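Local atomic coordinates of type I modular polyketide synthase (Streptomyces albus subsp. albus, PDB entry 6IYT), a protein that probably transfers an ethylmalonyl-type extender unit from coenzyme A toward an acyl carrier protein, as an acyltransferase domain of the salinomycin polyketide synthase. Residues S239-F242 and A243-V247; T316-H320 and C321-D325; A359-D362 and A363-F367. One frame throughout, in Å; residues are numbered along the deposited sequence.

How the contacts relate
All three contacts are local pieces of the acyltransferase domain, met in series along the chain and lying on the same side of its centre. Contact 1, the end of helix 228-245, and contact 2, the loop 316-325, have centres about 10 Å apart and touch: Val317 packs against Phe242, Leu246 and Val247. Contact 3, the start of helix 363-371, lies about 17 Å centre to centre from contact 2 and meets it where Phe367 packs on Val324 and Asp325. Contacts 1 and 3 do not touch, with nearest atoms about 7 Å apart. Contact 2 is nearest to the probable catalytic centre, since His320 is hydrogen-bonded to Ser213 of a likely nucleophile elbow.

Contact 1: residues S239-F242 and A243-V247; sequences SQLF and ADELV
Gln240 and Asp244 form an i to i+4 pair on the last turns of helix 228-245. The side chain of Asp244 can be traced outward from CB. Asp244 CB rests 3.5 Å from Gln240 O, the same carbonyl that takes the backbone N-H of Asp244. Asp244 CG, placed beside the backbone N (chi1 -65°), lies 3.3 Å from Gln240 O, which turns the carboxylate back along the helix toward the glutamine. At the tip, Asp244 OD1 accepts from Gln240 NE2 at 3.1 Å, while OD2 receives only a weak second bond from the same nitrogen. Asp244 OD1 lies in the plane of the Gln240 amide, yet NE2 meets it from above the carboxylate plane, the amide and carboxylate planes being 41° apart. Gln240 gets there by a bend at chi2 (61°), folding its amide over the turn instead of running straight outward.

On the buried side, Phe242 and Leu246 point the same way, and both also lean on Val317 of the loop 316-320. The carboxylate of Glu245 forms a salt bridge with Arg330, on helix 328-334. The helix ends with Phe242 O shared: it accepts from Leu246 N at 2.9 Å and only weakly from Val247 N. Leu246 CD1 makes an off-centre CH-pi contact, 4.2 Å from the centroid of the Phe242 ring.

Contact 2: residues T316-H320 and C321-D325; sequences TVASH and CAQVD
Cys321 and Ala318 meet in a tight turn, with Cys321 SG 3.2 Å from Ala318 O and 3.8 Å from Ala318 CB. A chi1 of 70° holds the sulfur between its own backbone N and carbonyl carbon, where it also takes a long, weak bond from Gln323 N. Ala318 O is buried here without a hydrogen-bonding partner anywhere in the model. Within this stretch it also lies near Gln323 CB and Val324 CG1, a methyl that comes to 3.7 Å from Ser319 CA.

Gln323 runs extended beyond CG and brings its amide against Ala318 CB, with Gln323 NE2 3.5 Å away. One water ties the two together, accepting from Ala318 N at 2.9 Å and donating to Gln323 OE1 at 2.8 Å, while NE2 goes on to the carbonyl of Lys249, so both ends of the amide are held.

The backbone makes the bend possible. Ala318 is the centre of an inverse gamma turn closed by a weak bond from Ser319 N to Val317 O, and His320, with a positive phi (67°), precedes Cys321 and the 3-10 turn 322-324. His320 NE2 is hydrogen-bonded to Ser213 OG and ND1 to Arg372 O, consistent with the Ser-His pair of acyltransferases; residues 317-320 match the position of the family motif associated with extender-unit choice.

The loop thus links strand 310-312 to helix 328-334, with Cys321 and His320 against strand 276-283 and Ala322, Val324 and Asp325 against helix 363-371.

Contact 3: residues A359-D362 and A363-F367; sequences AELD and ASYWF
Asp362 is the N-cap of helix 363-371, and its carboxylate takes the backbone N-H of Tyr365. The chain arrives through an inverse gamma turn centred on Leu361, whose side chain lies alongside Tyr365 and crosses Trp366.

Ala363 opens the helix. Ser364 follows, with Ser364 CB 3.5 Å from Asp362 OD1, so the cap oxygen lies close over the first turn.

Tyr365 is gripped at both ends. Tyr365 N donates to Asp362 OD1 at 3.0 Å, reaching the oxygen nearly along its C-O axis; a chi1 of 59° in Asp362 folds the carboxylate back over the helix start to make this possible. Tyr365 CB passes 3.3 Å from Asp362 O. With CG anti to its backbone N (chi1 -173°), the ring runs alongside Leu361, whose CD1 sits squarely over one face in a CH-pi contact, 3.7 Å from the centroid of the Tyr365 ring. Farther out, the hydroxyl is hydrogen-bonded to Ser349 and to Glu216 of helix 215-223.

Trp366 continues the turn with a regular bond from Trp366 N to Asp362 O, 3.1 Å long. Tyr365 CD2 lies over one face of its indole, and on the benzo side Trp366 CZ2 meets Leu361 CG at 3.8 Å, the two side chains slanting across one another. The indole N-H, through Trp366 NE1, reaches Leu361 O at 2.9 Å, but with an N-H...O angle of only 125° the bond is weak.

The ring of Phe367 takes no part in the cap and stacks with His328. Its backbone carries the helix onward: Phe367 N is hydrogen-bonded to Ala363 O at 3.0 Å.

Contact 1: residues S239-F242 and A243-V247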
ATOM      1  N   SER A 239      -8.874  17.827   3.279  1.00  5.43           N
ATOM      2  CA  SER A 239      -9.357  17.107   4.448  1.00  5.11           C
ATOM      3  C   SER A 239      -9.886  18.054   5.532  1.00  5.57           C
ATOM      4  O   SER A 239     -10.869  17.748   6.193  1.00  5.29           O
ATOM      5  CB  SER A 239      -8.302  16.137   5.012  1.00  5.19           C
ATOM      6  OG  SER A 239      -7.135  16.795   5.493  1.00  4.31           O
ATOM      7  N   GLN A 240      -9.267  19.217   5.674  1.00  5.09           N
ATOM      8  CA  GLN A 240      -9.804  20.255   6.593  1.00  5.82           C
ATOM      9  C   GLN A 240     -11.179  20.747   6.138  1.00  5.53           C
ATOM     10  O   GLN A 240     -12.108  20.877   6.945  1.00  5.92           O
ATOM     11  CB  GLN A 240      -8.853  21.436   6.691  1.00  6.16           C
ATOM     12  CG  GLN A 240      -9.279  22.462   7.732  1.00  7.41           C
ATOM     13  CD  GLN A 240      -9.326  21.890   9.129  1.00  8.65           C
ATOM     14  OE1 GLN A 240      -8.284  21.448   9.679  1.00  7.86           O
ATOM     15  NE2 GLN A 240     -10.484  21.973   9.766  1.00 10.94           N
ATOM     16  N   LEU A 241     -11.358  20.916   4.833  1.00  5.76           N
ATOM     17  CA  LEU A 241     -12.702  21.363   4.328  1.00  6.61           C
ATOM     18  C   LEU A 241     -13.748  20.319   4.666  1.00  6.25           C
ATOM     19  O   LEU A 241     -14.850  20.637   5.154  1.00  6.54           O
ATOM     20  CB  LEU A 241     -12.680  21.601   2.836  1.00  7.21           C
ATOM     21  CG  LEU A 241     -13.999  22.022   2.223  1.00  8.12           C
ATOM     22  CD1 LEU A 241     -14.457  23.347   2.782  1.00  8.92           C
ATOM     23  CD2 LEU A 241     -13.873  22.075   0.710  1.00  9.20           C
ATOM     24  N   PHE A 242     -13.387  19.062   4.472  1.00  7.08           N
ATOM     25  CA  PHE A 242     -14.296  17.967   4.779  1.00  7.17           C
ATOM     26  C   PHE A 242     -14.601  17.896   6.281  1.00  7.04           C
ATOM     27  O   PHE A 242     -15.735  17.551   6.675  1.00  7.38           O
ATOM     28  CB  PHE A 242     -13.723  16.643   4.286  1.00  8.04           C
ATOM     29  CG  PHE A 242     -13.704  16.511   2.797  1.00  9.68           C
ATOM     30  CD1 PHE A 242     -14.314  17.454   1.999  1.00 11.83           C
ATOM     31  CD2 PHE A 242     -13.146  15.397   2.197  1.00 13.11           C
ATOM     32  CE1 PHE A 242     -14.310  17.328   0.615  1.00 13.77           C
ATOM     33  CE2 PHE A 242     -13.096  15.296   0.798  1.00 14.26           C
ATOM     34  CZ  PHE A 242     -13.744  16.222   0.027  1.00 13.92           C
ATOM     35  N   ALA A 243     -13.588  18.106   7.113  1.00  6.02           N
ATOM     36  CA  ALA A 243     -13.789  18.174   8.584  1.00  6.84           C
ATOM     37  C   ALA A 243     -14.791  19.284   8.927  1.00  8.64           C
ATOM     38  O   ALA A 243     -15.635  19.133   9.834  1.00  9.31           O
ATOM     39  CB  ALA A 243     -12.459  18.442   9.293  1.00  8.48           C
ATOM     40  N   ASP A 244     -14.631  20.408   8.275  1.00  7.65           N
ATOM     41  CA  ASP A 244     -15.507  21.546   8.489  1.00  9.38           C
ATOM     42  C   ASP A 244     -16.964  21.403   8.027  1.00 11.05           C
ATOM     43  O   ASP A 244     -17.861  21.963   8.639  1.00  9.99           O
ATOM     44  CB  ASP A 244     -14.891  22.832   7.937  1.00 12.18           C
ATOM     45  CG  ASP A 244     -13.613  23.224   8.673  1.00 14.49           C
ATOM     46  OD1 ASP A 244     -13.476  22.814   9.806  1.00 22.56           O
ATOM     47  OD2 ASP A 244     -12.788  23.943   8.139  1.00 15.86           O
ATOM     48  N   GLU A 245     -17.178  20.768   6.872  1.00  9.28           N
ATOM     49  CA  GLU A 245     -18.529  20.682   6.293  1.00 11.20           C
ATOM     50  C   GLU A 245     -19.256  19.341   6.088  1.00 11.29           C
ATOM     51  O   GLU A 245     -20.471  19.336   5.892  1.00 11.18           O
ATOM     52  CB  GLU A 245     -18.529  21.418   4.947  1.00 30.00           C
ATOM     53  CG  GLU A 245     -17.902  22.801   4.990  1.00 30.00           C
ATOM     54  CD  GLU A 245     -18.811  23.831   5.630  1.00 30.00           C
ATOM     55  OE1 GLU A 245     -20.036  23.594   5.676  1.00 30.00           O
ATOM     56  OE2 GLU A 245     -18.301  24.876   6.084  1.00 30.00           O
ATOM     57  N   LEU A 246     -18.545  18.221   6.124  1.00  9.24           N
ATOM     58  CA  LEU A 246     -19.167  16.943   5.880  1.00  8.04           C
ATOM     59  C   LEU A 246     -19.191  15.950   7.064  1.00  7.82           C
ATOM     60  O   LEU A 246     -19.889  14.977   7.014  1.00  7.38           O
ATOM     61  CB  LEU A 246     -18.484  16.258   4.686  1.00  7.66           C
ATOM     62  CG  LEU A 246     -18.554  16.953   3.340  1.00  7.67           C
ATOM     63  CD1 LEU A 246     -17.888  16.167   2.233  1.00  8.99           C
ATOM     64  CD2 LEU A 246     -20.020  17.190   2.993  1.00  8.05           C
ATOM     65  N   VAL A 247     -18.396  16.203   8.090  1.00  8.83           N
ATOM     66  CA  VAL A 247     -18.326  15.232   9.188  1.00  9.24           C
ATOM     67  C   VAL A 247     -19.684  15.176   9.911  1.00 11.95           C
ATOM     68  O   VAL A 247     -20.332  16.214  10.093  1.00 11.04           O
ATOM     69  CB  VAL A 247     -17.200  15.565  10.180  1.00  9.38           C
ATOM     70  CG1 VAL A 247     -17.347  14.754  11.453  1.00 10.34           C
ATOM     71  CG2 VAL A 247     -15.865  15.295   9.547  1.00  9.96           C
TER

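Contact 2: residues T316-H320 and C321-D325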
ATOM      1  N   THR A 316     -14.489   8.232   7.659  1.00  9.39           N
ATOM      2  CA  THR A 316     -14.840   8.711   6.339  1.00  7.33           C
ATOM      3  C   THR A 316     -16.030   9.654   6.406  1.00  6.90           C
ATOM      4  O   THR A 316     -16.810   9.646   7.387  1.00  7.53           O
ATOM      5  CB  THR A 316     -15.181   7.578   5.398  1.00  8.84           C
ATOM      6  OG1 THR A 316     -16.198   6.749   5.993  1.00  8.59           O
ATOM      7  CG2 THR A 316     -13.908   6.742   5.094  1.00  9.49           C
ATOM      8  N   VAL A 317     -16.072  10.558   5.446  1.00  6.42           N
ATOM      9  CA  VAL A 317     -17.276  11.345   5.134  1.00  6.21           C
ATOM     10  C   VAL A 317     -17.838  10.849   3.816  1.00  5.46           C
ATOM     11  O   VAL A 317     -17.214  10.049   3.154  1.00  5.14           O
ATOM     12  CB  VAL A 317     -16.956  12.846   5.010  1.00  6.00           C
ATOM     13  CG1 VAL A 317     -16.504  13.431   6.349  1.00  6.61           C
ATOM     14  CG2 VAL A 317     -15.974  13.135   3.856  1.00  6.71           C
ATOM     15  N   ALA A 318     -18.968  11.396   3.387  1.00  5.30           N
ATOM     16  CA  ALA A 318     -19.595  10.941   2.144  1.00  6.10           C
ATOM     17  C   ALA A 318     -19.041  11.721   0.968  1.00  6.53           C
ATOM     18  O   ALA A 318     -19.755  12.472   0.317  1.00  8.60           O
ATOM     19  CB  ALA A 318     -21.127  11.091   2.216  1.00  5.90           C
ATOM     20  N   SER A 319     -17.757  11.544   0.690  1.00  7.26           N
ATOM     21  CA  SER A 319     -17.199  11.950  -0.584  1.00  7.99           C
ATOM     22  C   SER A 319     -17.746  11.026  -1.670  1.00  7.47           C
ATOM     23  O   SER A 319     -18.483  10.076  -1.381  1.00  8.19           O
ATOM     24  CB  SER A 319     -15.660  11.891  -0.536  1.00  8.07           C
ATOM     25  OG  SER A 319     -15.240  10.742   0.164  1.00 11.13           O
ATOM     26  N   HIS A 320     -17.485  11.362  -2.913  1.00  7.01           N
ATOM     27  CA  HIS A 320     -17.804  10.494  -4.034  1.00  6.55           C
ATOM     28  C   HIS A 320     -19.320  10.345  -4.212  1.00  7.61           C
ATOM     29  O   HIS A 320     -19.796   9.318  -4.671  1.00  9.73           O
ATOM     30  CB  HIS A 320     -17.144   9.109  -3.859  1.00  7.75           C
ATOM     31  CG  HIS A 320     -15.661   9.174  -3.720  1.00  6.82           C
ATOM     32  ND1 HIS A 320     -14.854   9.668  -4.719  1.00  7.57           N
ATOM     33  CD2 HIS A 320     -14.859   9.023  -2.637  1.00  8.76           C
ATOM     34  CE1 HIS A 320     -13.603   9.715  -4.295  1.00  7.73           C
ATOM     35  NE2 HIS A 320     -13.590   9.395  -3.022  1.00  7.99           N
ATOM     36  N   CYS A 321     -20.046  11.370  -3.830  1.00  6.89           N
ATOM     37  CA  CYS A 321     -21.463  11.477  -4.105  1.00  7.29           C
ATOM     38  C   CYS A 321     -21.866  12.956  -4.119  1.00  7.70           C
ATOM     39  O   CYS A 321     -21.003  13.838  -4.006  1.00  6.92           O
ATOM     40  CB  CYS A 321     -22.266  10.702  -3.055  1.00  7.76           C
ATOM     41  SG  CYS A 321     -22.244  11.458  -1.441  1.00  8.48           S
ATOM     42  N   ALA A 322     -23.162  13.225  -4.315  1.00  7.33           N
ATOM     43  CA  ALA A 322     -23.652  14.604  -4.476  1.00  8.30           C
ATOM     44  C   ALA A 322     -23.435  15.493  -3.254  1.00  7.96           C
ATOM     45  O   ALA A 322     -23.549  16.712  -3.347  1.00  8.00           O
ATOM     46  CB  ALA A 322     -25.132  14.587  -4.839  1.00  9.41           C
ATOM     47  N   GLN A 323     -23.123  14.907  -2.105  1.00  7.49           N
ATOM     48  CA  GLN A 323     -22.788  15.733  -0.914  1.00  6.43           C
ATOM     49  C   GLN A 323     -21.626  16.661  -1.159  1.00  6.96           C
ATOM     50  O   GLN A 323     -21.516  17.691  -0.501  1.00  6.22           O
ATOM     51  CB  GLN A 323     -22.485  14.875   0.314  1.00  6.89           C
ATOM     52  CG  GLN A 323     -23.724  14.199   0.900  1.00  7.11           C
ATOM     53  CD  GLN A 323     -23.528  13.714   2.337  1.00  7.27           C
ATOM     54  OE1 GLN A 323     -22.738  14.292   3.128  1.00  7.01           O
ATOM     55  NE2 GLN A 323     -24.263  12.668   2.699  1.00  7.68           N
ATOM     56  N   VAL A 324     -20.759  16.315  -2.100  1.00  7.33           N
ATOM     57  CA  VAL A 324     -19.628  17.173  -2.363  1.00  8.85           C
ATOM     58  C   VAL A 324     -19.960  18.289  -3.358  1.00  8.95           C
ATOM     59  O   VAL A 324     -19.232  19.255  -3.439  1.00  7.69           O
ATOM     60  CB  VAL A 324     -18.363  16.417  -2.803  1.00 12.86           C
ATOM     61  CG1 VAL A 324     -18.044  15.284  -1.839  1.00 12.58           C
ATOM     62  CG2 VAL A 324     -18.500  15.895  -4.180  1.00 18.22           C
ATOM     63  N   ASP A 325     -21.119  18.226  -4.022  1.00  9.02           N
ATOM     64  CA  ASP A 325     -21.457  19.297  -4.967  1.00  9.35           C
ATOM     65  C   ASP A 325     -21.488  20.711  -4.361  1.00  9.38           C
ATOM     66  O   ASP A 325     -21.005  21.657  -4.985  1.00  8.91           O
ATOM     67  CB  ASP A 325     -22.738  19.008  -5.727  1.00 10.05           C
ATOM     68  CG  ASP A 325     -22.527  18.000  -6.849  1.00 13.64           C
ATOM     69  OD1 ASP A 325     -21.458  18.048  -7.522  1.00 17.57           O
ATOM     70  OD2 ASP A 325     -23.399  17.143  -7.038  1.00 16.69           O
TER
HETATM   71  O   HOH W   1     -20.527  13.544   4.628  1.00  5.79           O

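Contact 3: residues A359-D362 and A363-F367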
ATOM      1  N   ALA A 359       0.325  16.421 -15.741  1.00  6.15           N
ATOM      2  CA  ALA A 359       0.142  17.866 -15.976  1.00  7.71           C
ATOM      3  C   ALA A 359      -1.325  18.266 -15.860  1.00  8.21           C
ATOM      4  O   ALA A 359      -1.644  19.474 -15.778  1.00  7.67           O
ATOM      5  CB  ALA A 359       0.683  18.247 -17.337  1.00  9.09           C
ATOM      6  N   GLU A 360      -2.206  17.268 -15.873  1.00  6.66           N
ATOM      7  CA  GLU A 360      -3.676  17.468 -15.908  1.00  8.20           C
ATOM      8  C   GLU A 360      -4.282  17.671 -14.496  1.00  8.44           C
ATOM      9  O   GLU A 360      -5.496  17.929 -14.374  1.00  8.70           O
ATOM     10  CB  GLU A 360      -4.372  16.245 -16.554  1.00  8.59           C
ATOM     11  CG  GLU A 360      -3.802  15.778 -17.884  1.00 10.00           C
ATOM     12  CD  GLU A 360      -2.708  14.715 -17.728  1.00 10.84           C
ATOM     13  OE1 GLU A 360      -2.444  13.982 -18.693  1.00 11.82           O
ATOM     14  OE2 GLU A 360      -2.104  14.636 -16.654  1.00 10.10           O
ATOM     15  N   LEU A 361      -3.473  17.438 -13.439  1.00  7.42           N
ATOM     16  CA  LEU A 361      -3.979  17.322 -12.066  1.00  8.14           C
ATOM     17  C   LEU A 361      -4.179  18.677 -11.385  1.00  8.02           C
ATOM     18  O   LEU A 361      -3.563  18.959 -10.360  1.00  7.80           O
ATOM     19  CB  LEU A 361      -3.014  16.484 -11.222  1.00  8.81           C
ATOM     20  CG  LEU A 361      -3.097  14.969 -11.244  1.00 12.84           C
ATOM     21  CD1 LEU A 361      -3.834  14.344 -12.410  1.00 11.39           C
ATOM     22  CD2 LEU A 361      -1.749  14.311 -10.967  1.00 10.47           C
ATOM     23  N   ASP A 362      -4.995  19.526 -12.007  1.00  8.62           N
ATOM     24  CA  ASP A 362      -5.256  20.878 -11.513  1.00  9.15           C
ATOM     25  C   ASP A 362      -6.437  20.875 -10.544  1.00  7.95           C
ATOM     26  O   ASP A 362      -6.938  19.811 -10.156  1.00  7.00           O
ATOM     27  CB  ASP A 362      -5.540  21.829 -12.705  1.00 10.42           C
ATOM     28  CG  ASP A 362      -6.754  21.385 -13.566  1.00 11.93           C
ATOM     29  OD1 ASP A 362      -7.551  20.525 -13.125  1.00 10.63           O
ATOM     30  OD2 ASP A 362      -6.850  21.813 -14.754  1.00 16.51           O
ATOM     31  N   ALA A 363      -6.820  22.048 -10.069  1.00  6.57           N
ATOM     32  CA  ALA A 363      -7.911  22.127  -9.059  1.00  6.21           C
ATOM     33  C   ALA A 363      -9.176  21.408  -9.515  1.00  6.08           C
ATOM     34  O   ALA A 363      -9.850  20.757  -8.697  1.00  5.70           O
ATOM     35  CB  ALA A 363      -8.213  23.562  -8.703  1.00  6.09           C
ATOM     36  N   SER A 364      -9.530  21.560 -10.796  1.00  6.63           N
ATOM     37  CA  SER A 364     -10.723  20.897 -11.353  1.00  7.93           C
ATOM     38  C   SER A 364     -10.614  19.392 -11.254  1.00  6.73           C
ATOM     39  O   SER A 364     -11.600  18.681 -10.940  1.00  6.09           O
ATOM     40  CB  SER A 364     -10.949  21.304 -12.816  1.00 11.19           C
ATOM     41  OG  SER A 364     -11.556  22.590 -12.866  1.00 24.74           O
ATOM     42  N   TYR A 365      -9.425  18.884 -11.490  1.00  6.30           N
ATOM     43  CA  TYR A 365      -9.180  17.434 -11.292  1.00  5.26           C
ATOM     44  C   TYR A 365      -9.402  16.999  -9.855  1.00  5.08           C
ATOM     45  O   TYR A 365     -10.026  15.992  -9.618  1.00  5.52           O
ATOM     46  CB  TYR A 365      -7.791  17.051 -11.723  1.00  5.07           C
ATOM     47  CG  TYR A 365      -7.573  15.576 -11.684  1.00  4.70           C
ATOM     48  CD1 TYR A 365      -7.979  14.766 -12.746  1.00  5.22           C
ATOM     49  CD2 TYR A 365      -7.083  14.964 -10.543  1.00  5.40           C
ATOM     50  CE1 TYR A 365      -7.872  13.386 -12.675  1.00  5.02           C
ATOM     51  CE2 TYR A 365      -7.027  13.582 -10.438  1.00  4.70           C
ATOM     52  CZ  TYR A 365      -7.297  12.811 -11.545  1.00  5.12           C
ATOM     53  OH  TYR A 365      -7.281  11.458 -11.428  1.00  6.43           O
ATOM     54  N   TRP A 366      -8.896  17.761  -8.895  1.00  4.24           N
ATOM     55  CA  TRP A 366      -9.020  17.382  -7.514  1.00  4.54           C
ATOM     56  C   TRP A 366     -10.451  17.519  -6.988  1.00  5.50           C
ATOM     57  O   TRP A 366     -10.882  16.693  -6.187  1.00  5.85           O
ATOM     58  CB  TRP A 366      -8.041  18.122  -6.642  1.00  4.09           C
ATOM     59  CG  TRP A 366      -6.628  17.762  -6.944  1.00  4.22           C
ATOM     60  CD1 TRP A 366      -5.691  18.560  -7.540  1.00  4.20           C
ATOM     61  CD2 TRP A 366      -6.045  16.457  -6.855  1.00  3.90           C
ATOM     62  NE1 TRP A 366      -4.571  17.842  -7.834  1.00  4.07           N
ATOM     63  CE2 TRP A 366      -4.774  16.531  -7.473  1.00  4.39           C
ATOM     64  CE3 TRP A 366      -6.523  15.214  -6.443  1.00  4.10           C
ATOM     65  CZ2 TRP A 366      -3.945  15.436  -7.592  1.00  3.75           C
ATOM     66  CZ3 TRP A 366      -5.674  14.105  -6.533  1.00  3.90           C
ATOM     67  CH2 TRP A 366      -4.395  14.231  -7.079  1.00  3.69           C
ATOM     68  N   PHE A 367     -11.258  18.377  -7.627  1.00  4.70           N
ATOM     69  CA  PHE A 367     -12.680  18.330  -7.390  1.00  5.60           C
ATOM     70  C   PHE A 367     -13.303  17.035  -7.928  1.00  5.76           C
ATOM     71  O   PHE A 367     -14.012  16.356  -7.221  1.00  5.55           O
ATOM     72  CB  PHE A 367     -13.408  19.511  -7.984  1.00  5.81           C
ATOM     73  CG  PHE A 367     -14.902  19.404  -7.846  1.00  6.57           C
ATOM     74  CD1 PHE A 367     -15.492  19.558  -6.606  1.00  6.96           C
ATOM     75  CD2 PHE A 367     -15.668  18.946  -8.891  1.00  7.12           C
ATOM     76  CE1 PHE A 367     -16.857  19.331  -6.437  1.00  7.28           C
ATOM     77  CE2 PHE A 367     -17.056  18.774  -8.754  1.00  7.78           C
ATOM     78  CZ  PHE A 367     -17.640  18.954  -7.514  1.00  7.13           C
TER